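Local coordinates for protein tyrocidine synthase 2 (Brevibacillus parabrevis, PDB 6TA8) that belongs to the nonribosomal peptide synthetases, large multidomain enzymes, and is represented here by a condensation-domain region, at residues L280-D291 with L451-I462; A243-R251 with Q409-R417. One frame throughout, in Å; residues are numbered along the deposited sequence.

Contact 1. Residues L280-D291 with L451-I462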
loop_
_atom_site.group_PDB
_atom_site.type_symbol
_atom_site.label_atom_id
_atom_site.label_comp_id
_atom_site.label_asym_id
_atom_site.label_seq_id
_atom_site.Cartn_x
_atom_site.Cartn_y
_atom_site.Cartn_z
ATOM N N LEU A 280 -17.721 -6.709 1.180
ATOM C CA LEU A 280 -17.878 -8.016 0.551
ATOM C C LEU A 280 -16.570 -8.800 0.535
ATOM O O LEU A 280 -16.580 -10.028 0.677
ATOM C CB LEU A 280 -18.417 -7.851 -0.869
ATOM C CG LEU A 280 -19.699 -7.025 -1.002
ATOM C CD1 LEU A 280 -20.110 -6.898 -2.460
ATOM C CD2 LEU A 280 -20.819 -7.638 -0.174
ATOM N N LEU A 281 -15.439 -8.112 0.366
ATOM C CA LEU A 281 -14.157 -8.807 0.311
ATOM C C LEU A 281 -13.757 -9.365 1.670
ATOM O O LEU A 281 -13.119 -10.423 1.738
ATOM C CB LEU A 281 -13.070 -7.867 -0.214
ATOM C CG LEU A 281 -13.159 -7.491 -1.693
ATOM C CD1 LEU A 281 -11.959 -6.653 -2.105
ATOM C CD2 LEU A 281 -13.270 -8.736 -2.559
ATOM N N LEU A 282 -14.115 -8.678 2.757
ATOM C CA LEU A 282 -13.773 -9.170 4.086
ATOM C C LEU A 282 -14.745 -10.239 4.569
ATOM O O LEU A 282 -14.364 -11.099 5.372
ATOM C CB LEU A 282 -13.727 -8.011 5.084
ATOM C CG LEU A 282 -12.526 -7.069 4.961
ATOM C CD1 LEU A 282 -12.538 -6.032 6.075
ATOM C CD2 LEU A 282 -11.223 -7.855 4.967
ATOM N N THR A 283 -15.993 -10.202 4.097
ATOM C CA THR A 283 -16.953 -11.240 4.459
ATOM C C THR A 283 -16.549 -12.583 3.864
ATOM O O THR A 283 -16.509 -13.599 4.568
ATOM C CB THR A 283 -18.355 -10.845 3.995
ATOM O OG1 THR A 283 -18.717 -9.588 4.580
ATOM C CG2 THR A 283 -19.371 -11.901 4.407
ATOM N N ALA A 284 -16.243 -12.606 2.564
ATOM C CA ALA A 284 -15.760 -13.828 1.933
ATOM C C ALA A 284 -14.406 -14.261 2.478
ATOM O O ALA A 284 -14.075 -15.449 2.406
ATOM C CB ALA A 284 -15.675 -13.641 0.418
ATOM N N LEU A 285 -13.620 -13.329 3.022
ATOM C CA LEU A 285 -12.334 -13.696 3.605
ATOM C C LEU A 285 -12.517 -14.426 4.930
ATOM O O LEU A 285 -11.813 -15.403 5.208
ATOM C CB LEU A 285 -11.470 -12.450 3.796
ATOM C CG LEU A 285 -10.099 -12.670 4.438
ATOM C CD1 LEU A 285 -9.270 -13.638 3.608
ATOM C CD2 LEU A 285 -9.371 -11.348 4.616
ATOM N N GLY A 286 -13.453 -13.964 5.762
ATOM C CA GLY A 286 -13.698 -14.634 7.028
ATOM C C GLY A 286 -14.209 -16.050 6.849
ATOM O O GLY A 286 -13.787 -16.967 7.557
ATOM N N LEU A 287 -15.122 -16.249 5.895
ATOM C CA LEU A 287 -15.617 -17.592 5.619
ATOM C C LEU A 287 -14.536 -18.473 5.010
ATOM O O LEU A 287 -14.542 -19.691 5.217
ATOM C CB LEU A 287 -16.827 -17.527 4.690
ATOM C CG LEU A 287 -17.909 -16.518 5.068
ATOM C CD1 LEU A 287 -18.951 -16.440 3.971
ATOM C CD2 LEU A 287 -18.548 -16.883 6.396
ATOM N N ALA A 288 -13.608 -17.880 4.257
ATOM C CA ALA A 288 -12.516 -18.654 3.678
ATOM C C ALA A 288 -11.612 -19.221 4.765
ATOM O O ALA A 288 -11.277 -20.411 4.748
ATOM C CB ALA A 288 -11.715 -17.788 2.706
ATOM N N VAL A 289 -11.214 -18.383 5.726
ATOM C CA VAL A 289 -10.387 -18.851 6.835
ATOM C C VAL A 289 -11.136 -19.885 7.665
ATOM O O VAL A 289 -10.526 -20.802 8.230
ATOM C CB VAL A 289 -9.928 -17.656 7.696
ATOM C CG1 VAL A 289 -9.017 -18.119 8.823
ATOM C CG2 VAL A 289 -9.224 -16.619 6.832
ATOM N N LYS A 290 -12.463 -19.768 7.747
ATOM C CA LYS A 290 -13.251 -20.743 8.495
ATOM C C LYS A 290 -13.213 -22.111 7.825
ATOM O O LYS A 290 -12.999 -23.132 8.487
ATOM C CB LYS A 290 -14.691 -20.252 8.642
ATOM C CG LYS A 290 -15.610 -21.236 9.345
ATOM C CD LYS A 290 -17.021 -20.687 9.467
ATOM C CE LYS A 290 -17.953 -21.699 10.114
ATOM N NZ LYS A 290 -17.498 -22.081 11.479
ATOM N N ASP A 291 -13.419 -22.153 6.508
ATOM C CA ASP A 291 -13.356 -23.419 5.786
ATOM C C ASP A 291 -11.935 -23.939 5.632
ATOM O O ASP A 291 -11.758 -25.104 5.260
ATOM C CB ASP A 291 -13.997 -23.270 4.406
ATOM C CG ASP A 291 -15.500 -23.433 4.441
ATOM O OD1 ASP A 291 -15.973 -24.482 4.928
ATOM O OD2 ASP A 291 -16.209 -22.513 3.985
ATOM N N LEU A 451 -6.868 -22.284 0.580
ATOM C CA LEU A 451 -7.450 -21.054 1.108
ATOM C C LEU A 451 -7.878 -20.111 -0.010
ATOM O O LEU A 451 -8.885 -19.408 0.128
ATOM C CB LEU A 451 -6.452 -20.363 2.038
ATOM C CG LEU A 451 -6.832 -18.987 2.589
ATOM C CD1 LEU A 451 -8.110 -19.065 3.407
ATOM C CD2 LEU A 451 -5.694 -18.411 3.420
ATOM N N ALA A 452 -7.136 -20.086 -1.118
ATOM C CA ALA A 452 -7.505 -19.214 -2.229
ATOM C C ALA A 452 -8.722 -19.750 -2.971
ATOM O O ALA A 452 -9.587 -18.974 -3.396
ATOM C CB ALA A 452 -6.325 -19.048 -3.182
ATOM N N ASP A 453 -8.807 -21.072 -3.144
ATOM C CA ASP A 453 -9.985 -21.653 -3.776
ATOM C C ASP A 453 -11.211 -21.541 -2.880
ATOM O O ASP A 453 -12.336 -21.436 -3.381
ATOM C CB ASP A 453 -9.720 -23.113 -4.146
ATOM C CG ASP A 453 -8.630 -23.261 -5.191
ATOM O OD1 ASP A 453 -8.143 -22.227 -5.695
ATOM O OD2 ASP A 453 -8.259 -24.411 -5.509
ATOM N N SER A 454 -11.016 -21.564 -1.559
ATOM C CA SER A 454 -12.129 -21.329 -0.645
ATOM C C SER A 454 -12.528 -19.859 -0.623
ATOM O O SER A 454 -13.693 -19.537 -0.359
ATOM C CB SER A 454 -11.765 -21.803 0.762
ATOM O OG SER A 454 -11.484 -23.192 0.777
ATOM N N TYR A 455 -11.580 -18.960 -0.893
ATOM C CA TYR A 455 -11.901 -17.540 -0.970
ATOM C C TYR A 455 -12.677 -17.210 -2.238
ATOM O O TYR A 455 -13.491 -16.279 -2.241
ATOM C CB TYR A 455 -10.616 -16.713 -0.894
ATOM C CG TYR A 455 -10.832 -15.222 -0.776
ATOM C CD1 TYR A 455 -11.852 -14.706 0.013
ATOM C CD2 TYR A 455 -10.008 -14.327 -1.447
ATOM C CE1 TYR A 455 -12.049 -13.343 0.123
ATOM C CE2 TYR A 455 -10.198 -12.963 -1.341
ATOM C CZ TYR A 455 -11.219 -12.476 -0.555
ATOM O OH TYR A 455 -11.413 -11.119 -0.445
ATOM N N ARG A 456 -12.447 -17.961 -3.316
ATOM C CA ARG A 456 -13.172 -17.721 -4.559
ATOM C C ARG A 456 -14.583 -18.296 -4.505
ATOM O O ARG A 456 -15.530 -17.668 -4.992
ATOM C CB ARG A 456 -12.397 -18.309 -5.739
ATOM C CG ARG A 456 -13.220 -18.464 -7.006
ATOM C CD ARG A 456 -12.332 -18.582 -8.229
ATOM N NE ARG A 456 -11.275 -19.570 -8.043
ATOM C CZ ARG A 456 -10.289 -19.777 -8.909
ATOM N NH1 ARG A 456 -10.222 -19.062 -10.025
ATOM N NH2 ARG A 456 -9.368 -20.698 -8.661
ATOM N N LYS A 457 -14.745 -19.483 -3.913
ATOM C CA LYS A 457 -16.061 -20.102 -3.821
ATOM C C LYS A 457 -17.024 -19.313 -2.945
ATOM O O LYS A 457 -18.230 -19.579 -2.986
ATOM C CB LYS A 457 -15.938 -21.535 -3.297
ATOM C CG LYS A 457 -15.735 -21.650 -1.795
ATOM C CD LYS A 457 -16.358 -22.930 -1.260
ATOM C CE LYS A 457 -15.929 -23.204 0.174
ATOM N NZ LYS A 457 -14.506 -23.637 0.261
ATOM N N HIS A 458 -16.528 -18.358 -2.159
ATOM C CA HIS A 458 -17.384 -17.463 -1.392
ATOM C C HIS A 458 -17.600 -16.121 -2.073
ATOM O O HIS A 458 -18.656 -15.509 -1.888
ATOM C CB HIS A 458 -16.797 -17.235 0.005
ATOM C CG HIS A 458 -16.913 -18.423 0.908
ATOM N ND1 HIS A 458 -15.861 -19.277 1.153
ATOM C CD2 HIS A 458 -17.961 -18.902 1.620
ATOM C CE1 HIS A 458 -16.252 -20.230 1.980
ATOM N NE2 HIS A 458 -17.522 -20.025 2.279
ATOM N N LEU A 459 -16.626 -15.648 -2.855
ATOM C CA LEU A 459 -16.835 -14.440 -3.647
ATOM C C LEU A 459 -17.897 -14.671 -4.714
ATOM O O LEU A 459 -18.788 -13.837 -4.911
ATOM C CB LEU A 459 -15.520 -13.993 -4.285
ATOM C CG LEU A 459 -14.530 -13.244 -3.393
ATOM C CD1 LEU A 459 -13.241 -12.959 -4.149
ATOM C CD2 LEU A 459 -15.147 -11.957 -2.875
ATOM N N LEU A 460 -17.816 -15.804 -5.414
ATOM C CA LEU A 460 -18.833 -16.137 -6.405
ATOM C C LEU A 460 -20.184 -16.396 -5.754
ATOM O O LEU A 460 -21.226 -16.115 -6.358
ATOM C CB LEU A 460 -18.394 -17.355 -7.218
ATOM C CG LEU A 460 -17.045 -17.240 -7.930
ATOM C CD1 LEU A 460 -16.639 -18.578 -8.525
ATOM C CD2 LEU A 460 -17.098 -16.163 -9.001
ATOM N N GLY A 461 -20.191 -16.926 -4.530
ATOM C CA GLY A 461 -21.446 -17.159 -3.841
ATOM C C GLY A 461 -22.127 -15.883 -3.394
ATOM O O GLY A 461 -23.357 -15.827 -3.316
ATOM N N ILE A 462 -21.346 -14.841 -3.098
ATOM C CA ILE A 462 -21.927 -13.580 -2.654
ATOM C C ILE A 462 -22.514 -12.809 -3.831
ATOM O O ILE A 462 -23.629 -12.281 -3.744
ATOM C CB ILE A 462 -20.875 -12.749 -1.895
ATOM C CG1 ILE A 462 -20.612 -13.352 -0.515
ATOM C CG2 ILE A 462 -21.327 -11.303 -1.761
ATOM C CD1 ILE A 462 -19.561 -12.614 0.283
#

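Contact 2. Residues A243-R251 with Q409-R417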
loop_
_atom_site.group_PDB
_atom_site.type_symbol
_atom_site.label_atom_id
_atom_site.label_comp_id
_atom_site.label_asym_id
_atom_site.label_seq_id
_atom_site.Cartn_x
_atom_site.Cartn_y
_atom_site.Cartn_z
ATOM N N ALA A 243 11.987 -20.174 12.184
ATOM C CA ALA A 243 12.458 -18.891 12.685
ATOM C C ALA A 243 13.089 -18.048 11.587
ATOM O O ALA A 243 13.719 -17.027 11.882
ATOM C CB ALA A 243 13.452 -19.099 13.830
ATOM N N ASP A 244 12.934 -18.452 10.328
ATOM C CA ASP A 244 13.514 -17.760 9.181
ATOM C C ASP A 244 12.388 -17.031 8.454
ATOM O O ASP A 244 11.681 -17.621 7.633
ATOM C CB ASP A 244 14.230 -18.746 8.260
ATOM C CG ASP A 244 15.003 -18.056 7.153
ATOM O OD1 ASP A 244 15.129 -16.815 7.196
ATOM O OD2 ASP A 244 15.488 -18.756 6.239
ATOM N N ARG A 245 12.227 -15.744 8.760
ATOM C CA ARG A 245 11.210 -14.911 8.135
ATOM C C ARG A 245 11.775 -14.048 7.013
ATOM O O ARG A 245 11.199 -13.003 6.693
ATOM C CB ARG A 245 10.526 -14.035 9.186
ATOM C CG ARG A 245 10.731 -14.509 10.617
ATOM C CD ARG A 245 9.610 -14.033 11.530
ATOM N NE ARG A 245 8.416 -14.867 11.419
ATOM C CZ ARG A 245 8.252 -16.024 12.052
ATOM N NH1 ARG A 245 9.208 -16.492 12.843
ATOM N NH2 ARG A 245 7.131 -16.714 11.894
ATOM N N LYS A 246 12.887 -14.466 6.410
ATOM C CA LYS A 246 13.509 -13.682 5.353
ATOM C C LYS A 246 12.619 -13.637 4.116
ATOM O O LYS A 246 11.836 -14.552 3.848
ATOM C CB LYS A 246 14.880 -14.257 4.998
ATOM C CG LYS A 246 15.961 -13.948 6.022
ATOM C CD LYS A 246 17.347 -14.270 5.486
ATOM C CE LYS A 246 17.505 -15.755 5.209
ATOM N NZ LYS A 246 18.868 -16.085 4.707
ATOM N N GLN A 247 12.747 -12.547 3.356
ATOM C CA GLN A 247 11.881 -12.329 2.203
ATOM C C GLN A 247 12.238 -13.221 1.021
ATOM O O GLN A 247 11.421 -13.367 0.105
ATOM C CB GLN A 247 11.938 -10.861 1.779
ATOM C CG GLN A 247 10.722 -10.386 1.004
ATOM C CD GLN A 247 9.516 -10.158 1.893
ATOM O OE1 GLN A 247 8.472 -10.785 1.716
ATOM N NE2 GLN A 247 9.653 -9.253 2.855
ATOM N N LYS A 248 13.433 -13.819 1.014
ATOM C CA LYS A 248 13.831 -14.657 -0.112
ATOM C C LYS A 248 12.950 -15.890 -0.259
ATOM O O LYS A 248 12.846 -16.436 -1.362
ATOM C CB LYS A 248 15.296 -15.075 0.035
ATOM C CG LYS A 248 15.597 -15.858 1.302
ATOM C CD LYS A 248 17.042 -16.328 1.327
ATOM C CE LYS A 248 18.005 -15.155 1.232
ATOM N NZ LYS A 248 19.414 -15.606 1.060
ATOM N N HIS A 249 12.307 -16.333 0.819
ATOM C CA HIS A 249 11.431 -17.496 0.788
ATOM C C HIS A 249 9.977 -17.134 0.517
ATOM O O HIS A 249 9.098 -17.984 0.689
ATOM C CB HIS A 249 11.534 -18.266 2.107
ATOM C CG HIS A 249 12.941 -18.563 2.525
ATOM N ND1 HIS A 249 13.671 -19.604 1.995
ATOM C CD2 HIS A 249 13.752 -17.954 3.421
ATOM C CE1 HIS A 249 14.871 -19.625 2.546
ATOM N NE2 HIS A 249 14.946 -18.632 3.416
ATOM N N THR A 250 9.705 -15.901 0.096
ATOM C CA THR A 250 8.336 -15.455 -0.116
ATOM C C THR A 250 7.850 -15.861 -1.502
ATOM O O THR A 250 8.511 -15.585 -2.508
ATOM C CB THR A 250 8.234 -13.939 0.054
ATOM O OG1 THR A 250 8.376 -13.601 1.440
ATOM C CG2 THR A 250 6.892 -13.432 -0.450
ATOM N N ARG A 251 6.693 -16.516 -1.550
ATOM C CA ARG A 251 6.039 -16.876 -2.796
ATOM C C ARG A 251 4.628 -16.304 -2.810
ATOM O O ARG A 251 4.041 -16.018 -1.764
ATOM C CB ARG A 251 5.997 -18.397 -2.987
ATOM C CG ARG A 251 7.364 -19.058 -3.019
ATOM C CD ARG A 251 8.199 -18.548 -4.182
ATOM N NE ARG A 251 9.442 -19.300 -4.332
ATOM C CZ ARG A 251 10.608 -18.930 -3.813
ATOM N NH1 ARG A 251 10.696 -17.811 -3.105
ATOM N NH2 ARG A 251 11.687 -19.675 -4.001
ATOM N N GLN A 409 12.599 -7.520 -7.623
ATOM C CA GLN A 409 12.362 -7.773 -6.207
ATOM C C GLN A 409 12.277 -6.457 -5.442
ATOM O O GLN A 409 13.232 -5.674 -5.422
ATOM C CB GLN A 409 13.472 -8.661 -5.645
ATOM C CG GLN A 409 13.387 -8.924 -4.148
ATOM C CD GLN A 409 12.137 -9.684 -3.736
ATOM O OE1 GLN A 409 11.045 -9.118 -3.664
ATOM N NE2 GLN A 409 12.297 -10.972 -3.453
ATOM N N LEU A 410 11.124 -6.216 -4.812
ATOM C CA LEU A 410 10.866 -4.926 -4.183
ATOM C C LEU A 410 11.519 -4.801 -2.812
ATOM O O LEU A 410 11.937 -3.702 -2.431
ATOM C CB LEU A 410 9.359 -4.692 -4.065
ATOM C CG LEU A 410 8.616 -4.420 -5.375
ATOM C CD1 LEU A 410 7.113 -4.514 -5.171
ATOM C CD2 LEU A 410 8.999 -3.060 -5.935
ATOM N N PHE A 411 11.606 -5.891 -2.060
ATOM C CA PHE A 411 12.245 -5.889 -0.754
ATOM C C PHE A 411 13.638 -6.501 -0.846
ATOM O O PHE A 411 14.053 -7.017 -1.883
ATOM C CB PHE A 411 11.395 -6.652 0.267
ATOM C CG PHE A 411 9.923 -6.388 0.148
ATOM C CD1 PHE A 411 9.369 -5.233 0.673
ATOM C CD2 PHE A 411 9.092 -7.295 -0.488
ATOM C CE1 PHE A 411 8.015 -4.985 0.567
ATOM C CE2 PHE A 411 7.735 -7.053 -0.597
ATOM C CZ PHE A 411 7.197 -5.898 -0.069
ATOM N N SER A 412 14.365 -6.428 0.255
ATOM C CA SER A 412 15.652 -7.103 0.279
ATOM C C SER A 412 15.443 -8.601 0.500
ATOM O O SER A 412 14.529 -8.998 1.227
ATOM C CB SER A 412 16.542 -6.534 1.380
ATOM O OG SER A 412 17.826 -7.135 1.364
ATOM N N PRO A 413 16.258 -9.452 -0.128
ATOM C CA PRO A 413 16.128 -10.897 0.123
ATOM C C PRO A 413 16.324 -11.268 1.581
ATOM O O PRO A 413 15.779 -12.285 2.031
ATOM C CB PRO A 413 17.216 -11.507 -0.772
ATOM C CG PRO A 413 17.455 -10.483 -1.833
ATOM C CD PRO A 413 17.262 -9.155 -1.164
ATOM N N GLU A 414 17.081 -10.472 2.334
ATOM C CA GLU A 414 17.286 -10.705 3.757
ATOM C C GLU A 414 16.245 -10.018 4.631
ATOM O O GLU A 414 16.267 -10.207 5.851
ATOM C CB GLU A 414 18.683 -10.230 4.173
ATOM C CG GLU A 414 19.774 -10.534 3.158
ATOM C CD GLU A 414 20.160 -12.000 3.139
ATOM O OE1 GLU A 414 20.271 -12.601 4.229
ATOM O OE2 GLU A 414 20.351 -12.551 2.035
ATOM N N SER A 415 15.346 -9.232 4.043
ATOM C CA SER A 415 14.351 -8.509 4.826
ATOM C C SER A 415 13.385 -9.477 5.497
ATOM O O SER A 415 12.975 -10.482 4.909
ATOM C CB SER A 415 13.583 -7.531 3.937
ATOM O OG SER A 415 12.662 -6.768 4.695
ATOM N N GLU A 416 13.014 -9.162 6.735
ATOM C CA GLU A 416 12.176 -10.047 7.530
ATOM C C GLU A 416 10.701 -9.830 7.216
ATOM O O GLU A 416 10.250 -8.697 7.029
ATOM C CB GLU A 416 12.429 -9.820 9.020
ATOM C CG GLU A 416 13.857 -10.105 9.466
ATOM C CD GLU A 416 14.799 -8.941 9.212
ATOM O OE1 GLU A 416 14.342 -7.903 8.689
ATOM O OE2 GLU A 416 15.997 -9.066 9.538
ATOM N N ARG A 417 9.953 -10.928 7.160
ATOM C CA ARG A 417 8.513 -10.854 6.965
ATOM C C ARG A 417 7.831 -10.451 8.266
ATOM O O ARG A 417 8.221 -10.893 9.351
ATOM C CB ARG A 417 7.964 -12.197 6.481
ATOM C CG ARG A 417 8.328 -12.541 5.046
ATOM C CD ARG A 417 7.797 -13.912 4.657
ATOM N NE ARG A 417 6.392 -14.076 5.018
ATOM C CZ ARG A 417 5.373 -13.702 4.250
ATOM N NH1 ARG A 417 5.601 -13.140 3.071
ATOM N NH2 ARG A 417 4.126 -13.890 4.660
#

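Contact 1. Residues L280-D291 with L451-I462
Helices 280-291 and 451-462 run roughly antiparallel, their directions 135° apart and their axes 8.2 Å from each other at closest approach. Ala284 and Ala288 lie where they meet, small enough to bring the CA of Ala288 within 4.8 Å of the CA of Tyr455. Knobs-into-holes packing follows: the methyl of Ala284 fits among Tyr455, His458, Leu459 and Ile462, while Tyr455 and His458 enter holes of the other helix. With CG anti to the backbone N (chi1 -172°), the Tyr455 ring reaches along helix 280-291; its CE1 lies 3.7 Å from the CB of Ala284, and its OH donates a 2.9 Å hydrogen bond to the O of Leu281. Leu281 CD2 and Leu459 CD2 meet at 3.7 Å; Leu281 also touches Phe385 and Tyr387, as the pair packs on the six-stranded sheet of the condensation domain. The CB of Leu287 lies over one face of the His458 ring, a CH-pi contact 3.6 Å from the centroid. A hydrogen bond from ND1 of His458 to the O of Ser454, at 2.7 Å, fixes the ring's rotation, and Asp291 OD2 faces its CE1 at 3.0 Å. The centre is thus apolar, the Tyr455 hydroxyl being satisfied by a main-chain carbonyl; across the contact, charge lies toward the exposed end, at Asp291 and Lys457, where the carboxylate may electrostatically favour a protonated imidazole.

Contact 2. Residues A243-R251 with Q409-R417
Gln247 turns its side chain onto Phe411, the amide plane inclined 34° to the ring and its CD 3.7 Å from the CD2 of Phe411. CG anti to the backbone N (chi1 -156°) and a bend at chi2 carry the amide between this ring and the aliphatic part of Arg417, which crosses it at about a right angle. Glutamine suits the place because its methylenes pack on the ring while OE1 accepts a 2.8 Å hydrogen bond from the OG1 of Thr250, which approaches from above the carbonyl plane. The same OG1 receives the NH1 of Arg417 at 3.3 Å, somewhat tilted from the guanidinium plane, so the hydroxyl links amide and arginine; NH2 makes a weak hydrogen bond to the O of Leu420. Beside this group the backbones form a single beta bridge, Lys246 with Glu416, next to a type I turn from Ser412 to Ser415. This places the loop 409-417 against the chain just as it enters strand 250-256, an outermost strand of the six-stranded sheet. At the turn, the N of Lys248 bonds to the O of Pro413 at 3.0 Å. Lys246 and Lys248 converge on Glu414 in a salt-bridge network: Lys246 lies alongside and points the same way, with NZ a long 3.8 Å from OE1, whereas Lys248 crosses obliquely to set NZ 3.3 Å from OE2, a weak hydrogen bond within the salt bridge. Each lysine thereby takes its own carboxylate oxygen. The loop is also held from outside: Ser412 OG bonds to Asp51, Glu416 to Thr50, and the Phe411 ring meets that of Trp55.

Overall arrangement
Contact 1 is buried packing between two helices, 277-293 and 445-466; contact 2 is a partly buried meeting of loops at the start of strand 250-256. They share no segment, yet both border the six-stranded sheet: Leu281 and Leu285 in contact 1 touch strand 383-390 and Ala452 touches strand 250-256, the strand that begins within contact 2. Their centres lie 27 Å apart and their nearest atoms about 11 Å. The helices satisfy most of their own backbone, and contact 1 rests mainly on alanine, leucine and aromatic surfaces with one hydrogen bond across it. Without such regularity, contact 2 uses main-chain bonds, an amide, a hydroxyl and paired charges.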